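Local coordinates for protein BauA (Acinetobacter baumannii, PDB 6HCP) that takes up iron across the outer membrane as ferric preacinetobactin, probably in the TonB-dependent manner of its receptor family, at residues N94-E102 with H250-V258; N259-P267 with I638-V646. One frame throughout, in Å; residues are numbered along the deposited sequence. Where two conformers were deposited one is given.

Contact 1 of 2, residues N94-E102 with H250-V258. With EDO (1,2-ethanediol), chain J.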
loop_
_atom_site.group_PDB
_atom_site.type_symbol
_atom_site.label_atom_id
_atom_site.label_comp_id
_atom_site.label_asym_id
_atom_site.label_seq_id
_atom_site.Cartn_x
_atom_site.Cartn_y
_atom_site.Cartn_z
ATOM N N ASN A 94 6.941 17.445 15.003
ATOM C CA ASN A 94 7.578 16.159 15.041
ATOM C C ASN A 94 6.625 15.082 14.474
ATOM O O ASN A 94 7.064 14.000 14.166
ATOM C CB ASN A 94 8.044 15.788 16.446
ATOM C CG ASN A 94 6.931 15.724 17.456
ATOM O OD1 ASN A 94 6.257 16.738 17.711
ATOM N ND2 ASN A 94 6.685 14.527 17.976
ATOM N N GLY A 95 5.309 15.337 14.476
ATOM C CA GLY A 95 4.364 14.533 13.678
ATOM C C GLY A 95 3.987 13.189 14.290
ATOM O O GLY A 95 3.414 12.348 13.603
ATOM N N ALA A 96 4.173 13.018 15.604
ATOM C CA ALA A 96 3.773 11.794 16.282
ATOM C C ALA A 96 2.246 11.714 16.339
ATOM O O ALA A 96 1.534 12.736 16.327
ATOM C CB ALA A 96 4.371 11.725 17.671
ATOM N N SER A 97 1.753 10.475 16.397
ATOM C CA SER A 97 0.348 10.202 16.607
ATOM C C SER A 97 0.077 9.941 18.093
ATOM O O SER A 97 0.753 9.133 18.722
ATOM C CB SER A 97 -0.098 8.998 15.764
ATOM O OG SER A 97 -1.396 8.576 16.162
ATOM N N GLY A 98 -0.975 10.566 18.628
ATOM C CA GLY A 98 -1.475 10.243 19.949
ATOM C C GLY A 98 -0.510 10.632 21.057
ATOM O O GLY A 98 -0.444 9.974 22.084
ATOM N N GLY A 99 0.153 11.781 20.896
ATOM C CA GLY A 99 0.902 12.383 21.980
ATOM C C GLY A 99 -0.034 12.952 23.035
ATOM O O GLY A 99 -1.255 13.054 22.828
ATOM N N TRP A 100 0.552 13.357 24.162
ATOM C CA TRP A 100 -0.226 13.950 25.248
ATOM C C TRP A 100 -0.582 15.416 24.964
ATOM O O TRP A 100 -1.414 15.999 25.656
ATOM C CB TRP A 100 0.508 13.770 26.576
ATOM C CG TRP A 100 1.944 14.187 26.548
ATOM C CD1 TRP A 100 3.035 13.398 26.340
ATOM C CD2 TRP A 100 2.450 15.512 26.789
ATOM N NE1 TRP A 100 4.181 14.142 26.411
ATOM C CE2 TRP A 100 3.856 15.421 26.769
ATOM C CE3 TRP A 100 1.854 16.735 27.114
ATOM C CZ2 TRP A 100 4.669 16.541 26.920
ATOM C CZ3 TRP A 100 2.663 17.845 27.264
ATOM C CH2 TRP A 100 4.049 17.752 27.141
ATOM N N SER A 101 0.022 16.007 23.934
ATOM C CA SER A 101 -0.366 17.326 23.444
ATOM C C SER A 101 0.024 17.436 21.979
ATOM O O SER A 101 0.844 16.657 21.497
ATOM C CB SER A 101 0.265 18.464 24.230
ATOM O OG SER A 101 1.612 18.694 23.817
ATOM N N GLU A 102 -0.471 18.489 21.326
ATOM C CA GLU A 102 0.076 18.910 20.030
ATOM C C GLU A 102 1.464 19.509 20.278
ATOM O O GLU A 102 1.816 19.876 21.408
ATOM C CB GLU A 102 -0.807 19.958 19.346
ATOM C CG GLU A 102 -2.250 19.518 19.125
ATOM C CD GLU A 102 -3.047 20.455 18.234
ATOM O OE1 GLU A 102 -2.508 20.811 17.174
ATOM O OE2 GLU A 102 -4.221 20.820 18.591
ATOM N N HIS A 250 -8.927 12.102 24.723
ATOM C CA HIS A 250 -8.493 10.921 25.443
ATOM C C HIS A 250 -7.731 9.996 24.492
ATOM O O HIS A 250 -8.250 9.640 23.444
ATOM C CB HIS A 250 -9.694 10.198 26.073
ATOM C CG HIS A 250 -9.317 8.987 26.857
ATOM N ND1 HIS A 250 -9.353 8.958 28.237
ATOM C CD2 HIS A 250 -8.841 7.784 26.468
ATOM C CE1 HIS A 250 -8.958 7.775 28.662
ATOM N NE2 HIS A 250 -8.645 7.032 27.594
ATOM N N VAL A 251 -6.525 9.589 24.896
ATOM C CA VAL A 251 -5.730 8.636 24.122
ATOM C C VAL A 251 -5.350 7.488 25.051
ATOM O O VAL A 251 -4.781 7.692 26.108
ATOM C CB VAL A 251 -4.465 9.252 23.500
ATOM C CG1 VAL A 251 -3.711 8.226 22.655
ATOM C CG2 VAL A 251 -4.783 10.496 22.693
ATOM N N ASP A 252 -5.727 6.270 24.652
ATOM C CA ASP A 252 -5.196 5.042 25.230
ATOM C C ASP A 252 -4.025 4.595 24.353
ATOM O O ASP A 252 -4.120 4.663 23.141
ATOM C CB ASP A 252 -6.273 3.951 25.297
ATOM C CG ASP A 252 -7.360 4.192 26.339
ATOM O OD1 ASP A 252 -7.030 4.669 27.430
ATOM O OD2 ASP A 252 -8.541 3.957 26.023
ATOM N N GLY A 253 -2.914 4.210 24.980
ATOM C CA GLY A 253 -1.673 3.986 24.273
ATOM C C GLY A 253 -1.043 5.298 23.840
ATOM O O GLY A 253 -0.628 5.472 22.679
ATOM N N VAL A 254 -0.989 6.242 24.775
ATOM C CA VAL A 254 -0.419 7.566 24.513
ATOM C C VAL A 254 1.089 7.426 24.244
ATOM O O VAL A 254 1.793 6.607 24.874
ATOM C CB VAL A 254 -0.699 8.522 25.691
ATOM C CG1 VAL A 254 -0.085 8.026 26.983
ATOM C CG2 VAL A 254 -0.216 9.939 25.401
ATOM N N THR A 255 1.610 8.247 23.329
ATOM C CA THR A 255 3.034 8.214 23.004
ATOM C C THR A 255 3.771 9.310 23.797
ATOM O O THR A 255 3.405 10.494 23.748
ATOM C CB THR A 255 3.254 8.253 21.484
ATOM O OG1 THR A 255 4.642 8.002 21.274
ATOM C CG2 THR A 255 2.843 9.558 20.839
ATOM N N ARG A 256 4.762 8.869 24.579
ATOM C CA ARG A 256 5.558 9.715 25.489
ATOM C C ARG A 256 6.932 10.008 24.882
ATOM O O ARG A 256 7.580 11.016 25.217
ATOM C CB ARG A 256 5.688 9.028 26.853
ATOM C CG ARG A 256 6.513 9.797 27.882
ATOM C CD ARG A 256 5.843 11.120 28.222
ATOM N NE ARG A 256 6.450 11.814 29.352
ATOM C CZ ARG A 256 5.897 12.848 29.998
ATOM N NH1 ARG A 256 4.677 13.284 29.691
ATOM N NH2 ARG A 256 6.520 13.354 31.047
ATOM N N GLY A 257 7.428 9.085 24.049
ATOM C CA GLY A 257 8.774 9.168 23.483
ATOM C C GLY A 257 9.852 8.584 24.381
ATOM O O GLY A 257 9.601 8.123 25.501
ATOM N N VAL A 258 11.070 8.555 23.845
ATOM C CA VAL A 258 12.167 7.842 24.447
ATOM C C VAL A 258 13.418 8.729 24.421
ATOM O O VAL A 258 13.608 9.567 23.532
ATOM C CB VAL A 258 12.399 6.489 23.750
ATOM C CG1 VAL A 258 11.150 5.620 23.830
ATOM C CG2 VAL A 258 12.844 6.665 22.306
HETATM C C1 EDO J . 2.912 17.495 31.273
HETATM O O1 EDO J . 4.043 18.074 31.927
HETATM C C2 EDO J . 3.382 16.229 30.578
HETATM O O2 EDO J . 2.661 15.076 31.035
HETATM O O HOH W 1 6.732 13.412 25.604
#

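Contact 2 of 2, residues N259-P267 with I638-V646. With EDO (1,2-ethanediol), chain X.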
loop_
_atom_site.group_PDB
_atom_site.type_symbol
_atom_site.label_atom_id
_atom_site.label_comp_id
_atom_site.label_asym_id
_atom_site.label_seq_id
_atom_site.Cartn_x
_atom_site.Cartn_y
_atom_site.Cartn_z
ATOM N N ASN A 259 14.325 8.410 25.328
ATOM C CA ASN A 259 15.617 9.090 25.487
ATOM C C ASN A 259 16.745 8.217 24.939
ATOM O O ASN A 259 16.693 6.995 25.002
ATOM C CB ASN A 259 15.845 9.473 26.952
ATOM C CG ASN A 259 14.899 10.567 27.406
ATOM O OD1 ASN A 259 14.347 11.287 26.576
ATOM N ND2 ASN A 259 14.558 10.583 28.687
ATOM N N VAL A 260 17.798 8.887 24.461
ATOM C CA VAL A 260 18.974 8.263 23.935
ATOM C C VAL A 260 20.196 8.934 24.580
ATOM O O VAL A 260 20.124 10.081 25.037
ATOM C CB VAL A 260 19.026 8.340 22.398
ATOM C CG1 VAL A 260 18.012 7.402 21.770
ATOM C CG2 VAL A 260 18.815 9.757 21.867
ATOM N N SER A 261 21.329 8.240 24.518
ATOM C CA SER A 261 22.631 8.783 24.957
ATOM C C SER A 261 23.603 8.758 23.788
ATOM O O SER A 261 23.469 7.944 22.866
ATOM C CB SER A 261 23.162 7.990 26.122
ATOM O OG SER A 261 23.422 6.644 25.737
ATOM N N THR A 262 24.694 9.517 23.925
ATOM C CA THR A 262 25.766 9.470 22.953
ATOM C C THR A 262 26.501 8.127 23.053
ATOM O O THR A 262 26.965 7.621 22.052
ATOM C CB THR A 262 26.732 10.646 23.135
ATOM O OG1 THR A 262 27.219 10.596 24.475
ATOM C CG2 THR A 262 26.073 11.986 22.899
ATOM N N ALA A 263 26.576 7.555 24.259
ATOM C CA ALA A 263 27.272 6.270 24.476
ATOM C C ALA A 263 26.604 5.167 23.655
ATOM O O ALA A 263 27.267 4.388 23.003
ATOM C CB ALA A 263 27.298 5.915 25.947
ATOM N N VAL A 264 25.269 5.174 23.606
ATOM C CA VAL A 264 24.548 4.089 22.966
ATOM C C VAL A 264 24.204 4.462 21.521
ATOM O O VAL A 264 24.280 3.628 20.638
ATOM C CB VAL A 264 23.298 3.723 23.773
ATOM C CG1 VAL A 264 22.396 2.752 23.017
ATOM C CG2 VAL A 264 23.696 3.191 25.146
ATOM N N GLY A 265 23.744 5.696 21.308
ATOM C CA GLY A 265 23.387 6.169 19.989
ATOM C C GLY A 265 21.913 5.916 19.671
ATOM O O GLY A 265 21.182 5.341 20.483
ATOM N N ILE A 266 21.513 6.342 18.472
ATOM C CA ILE A 266 20.149 6.235 17.990
ATOM C C ILE A 266 20.067 5.038 17.051
ATOM O O ILE A 266 20.642 5.046 15.968
ATOM C CB ILE A 266 19.700 7.525 17.281
ATOM C CG1 ILE A 266 19.749 8.718 18.240
ATOM C CG2 ILE A 266 18.310 7.355 16.680
ATOM C CD1 ILE A 266 19.633 10.054 17.597
ATOM N N PRO A 267 19.329 3.985 17.419
ATOM C CA PRO A 267 19.161 2.846 16.523
ATOM C C PRO A 267 18.119 3.166 15.448
ATOM O O PRO A 267 17.385 4.165 15.520
ATOM C CB PRO A 267 18.668 1.744 17.462
ATOM C CG PRO A 267 17.861 2.508 18.487
ATOM C CD PRO A 267 18.553 3.855 18.652
ATOM N N ILE A 638 19.455 16.310 17.912
ATOM C CA ILE A 638 18.730 15.755 19.042
ATOM C C ILE A 638 19.289 16.312 20.361
ATOM O O ILE A 638 18.571 16.370 21.367
ATOM C CB ILE A 638 18.747 14.212 18.962
ATOM C CG1 ILE A 638 17.975 13.755 17.718
ATOM C CG2 ILE A 638 18.200 13.560 20.228
ATOM C CD1 ILE A 638 16.564 14.326 17.606
ATOM N N ASN A 639 20.554 16.745 20.350
ATOM C CA ASN A 639 21.143 17.383 21.554
ATOM C C ASN A 639 21.893 18.653 21.161
ATOM O O ASN A 639 22.214 18.873 20.011
ATOM C CB ASN A 639 22.055 16.443 22.344
ATOM C CG ASN A 639 23.252 15.917 21.567
ATOM O OD1 ASN A 639 23.599 16.410 20.495
ATOM N ND2 ASN A 639 23.874 14.876 22.098
ATOM N N ALA A 640 22.054 19.538 22.145
ATOM C CA ALA A 640 22.619 20.870 21.935
ATOM C C ALA A 640 24.123 20.765 21.658
ATOM O O ALA A 640 24.717 21.679 21.089
ATOM C CB ALA A 640 22.333 21.740 23.136
ATOM N N GLU A 641 24.727 19.650 22.081
ATOM C CA GLU A 641 26.131 19.323 21.754
ATOM C C GLU A 641 26.280 19.002 20.263
ATOM O O GLU A 641 27.394 19.010 19.734
ATOM C CB GLU A 641 26.624 18.138 22.593
ATOM C CG GLU A 641 26.701 18.431 24.084
ATOM C CD GLU A 641 25.375 18.555 24.816
ATOM O OE1 GLU A 641 24.387 17.883 24.393
ATOM O OE2 GLU A 641 25.288 19.429 25.724
ATOM N N ASN A 642 25.155 18.718 19.592
ATOM C CA ASN A 642 25.100 18.408 18.170
ATOM C C ASN A 642 25.919 17.143 17.855
ATOM O O ASN A 642 26.434 16.998 16.748
ATOM C CB ASN A 642 25.560 19.565 17.286
ATOM C CG ASN A 642 24.640 20.773 17.215
ATOM O OD1 ASN A 642 24.934 21.696 16.475
ATOM N ND2 ASN A 642 23.539 20.796 17.959
ATOM N N THR A 643 25.944 16.187 18.789
ATOM C CA THR A 643 26.613 14.903 18.559
ATOM C C THR A 643 25.590 13.803 18.227
ATOM O O THR A 643 25.967 12.693 17.915
ATOM C CB THR A 643 27.466 14.523 19.770
ATOM O OG1 THR A 643 26.642 14.631 20.934
ATOM C CG2 THR A 643 28.700 15.397 19.890
ATOM N N LEU A 644 24.298 14.113 18.358
ATOM C CA LEU A 644 23.240 13.198 17.949
ATOM C C LEU A 644 22.293 13.955 17.025
ATOM O O LEU A 644 21.928 15.085 17.320
ATOM C CB LEU A 644 22.465 12.668 19.147
ATOM C CG LEU A 644 23.196 11.729 20.105
ATOM C CD1 LEU A 644 22.321 11.434 21.311
ATOM C CD2 LEU A 644 23.598 10.444 19.412
ATOM N N SER A 645 21.890 13.286 15.938
ATOM C CA SER A 645 20.950 13.853 14.980
ATOM C C SER A 645 20.098 12.737 14.365
ATOM O O SER A 645 20.428 11.564 14.479
ATOM C CB SER A 645 21.667 14.612 13.917
ATOM O OG SER A 645 22.474 13.746 13.149
ATOM N N VAL A 646 18.991 13.156 13.742
ATOM C CA VAL A 646 18.177 12.290 12.919
ATOM C C VAL A 646 18.093 12.909 11.539
ATOM O O VAL A 646 18.112 14.122 11.377
ATOM C CB VAL A 646 16.779 12.075 13.511
ATOM C CG1 VAL A 646 16.858 11.347 14.823
ATOM C CG2 VAL A 646 16.016 13.389 13.661
HETATM C C1 EDO X . 23.815 10.779 14.361
HETATM O O1 EDO X . 23.309 10.620 15.688
HETATM C C2 EDO X . 25.191 11.418 14.388
HETATM O O2 EDO X . 25.872 10.992 15.578
#

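Contact 1 of 2, residues N94-E102 with H250-V258
Gly98 and Thr255 fix the main-chain link between these segments: Thr255 N donates to Gly98 O over 3.0 Å with a nearly straight N-H...O angle of 169°, although it approaches from above the carbonyl plane. Val254 CG2 packs against the same oxygen. Trp100 carries the contact further. Its CB lies 4.1 Å from Val254 CG2, and with chi1 at 50° CG sits between the backbone N and the carbonyl carbon, which turns the indole along 250-258 so that CD1 comes 3.9 Å from Thr255 O. In a TonB-dependent receptor this is a plug-to-barrel contact, a plug loop resting on the loop that continues barrel strand 238-252. Further along the ring, NE1 is 3.4 Å from Arg256 NH1, which lies over one face toward the rim; both are donors, so they do not bond, and the two planes stand 44° apart. Instead NE1 gives its hydrogen, in the ring plane, to a water at 2.8 Å, and that water donates to Arg256 O at 2.6 Å. Over the six-membered ring, C2 of a 1,2-ethanediol, probably from the crystallisation liquor, sits 3.8 Å from CZ3, while its O2 accepts from Arg256 NH1 at 3.0 Å.

Contact 2 of 2, residues N259-P267 with I638-V646
The backbones of 259-267 and 638-646 come no nearer than 6.7 Å between CA atoms, at Thr262 and Leu644, and no hydrogen bond joins them, so side chains carry the contact. Leu644 points toward the other segment, CD1 meeting Val260 CG2 at 3.9 Å and CG meeting Thr262 CG2. Val260 CG2 also touches Ile638 CG2, the two side chains crossing at about a right angle. Ile266, with CG1 anti to its carbonyl carbon (chi1 -61°), sends CD1 among Ile638 CG1, Leu644 CB and Val646 CG1, and against Ser645 O at 3.6 Å. Segment 638-646 holds the turn of the hairpin joining barrel strands 622-637 and 645-662, with the latter's first residues; both segments probably belong to extracellular loops. A type I turn from Asn639 to Asn642 shapes it. Asn639 OD1 accepts from Thr643 N on a lone pair (2.9 Å) and from Leu644 N above the carbonyl plane (3.2 Å), while ND2 donates to Thr643 OG1 at 3.0 Å; these three bonds hold the amide's orientation. Thr262 CG2 rests on this pair, 3.3 Å from Thr643 OG1 and also touching Asn639 ND2. In the other segment, Ser261 OG accepts from Val264 N, an ST motif, beside a backbone bond from Gly265 N to Ser261 O.

From the N terminus, the chain first lays down the plug loop 94-102, then completes the plug and enters the barrel; contact 1 closes a loop of 147 intervening residues, where strand 238-252 runs out into 250-258. Contact 2 opens at the very next residue, so the two contacts follow in series, neither nested nor crossed. It closes only after a further 370 residues, 251 of them strand and none helix, at the hairpin before strand 645-662. The centres of contact 1 and contact 2 are about 21 Å apart, and they touch only through the chain itself, from Val258 to Asn259. The single excursion between strands 238-252 and 282-297 thus meets the plug first and then a late barrel hairpin.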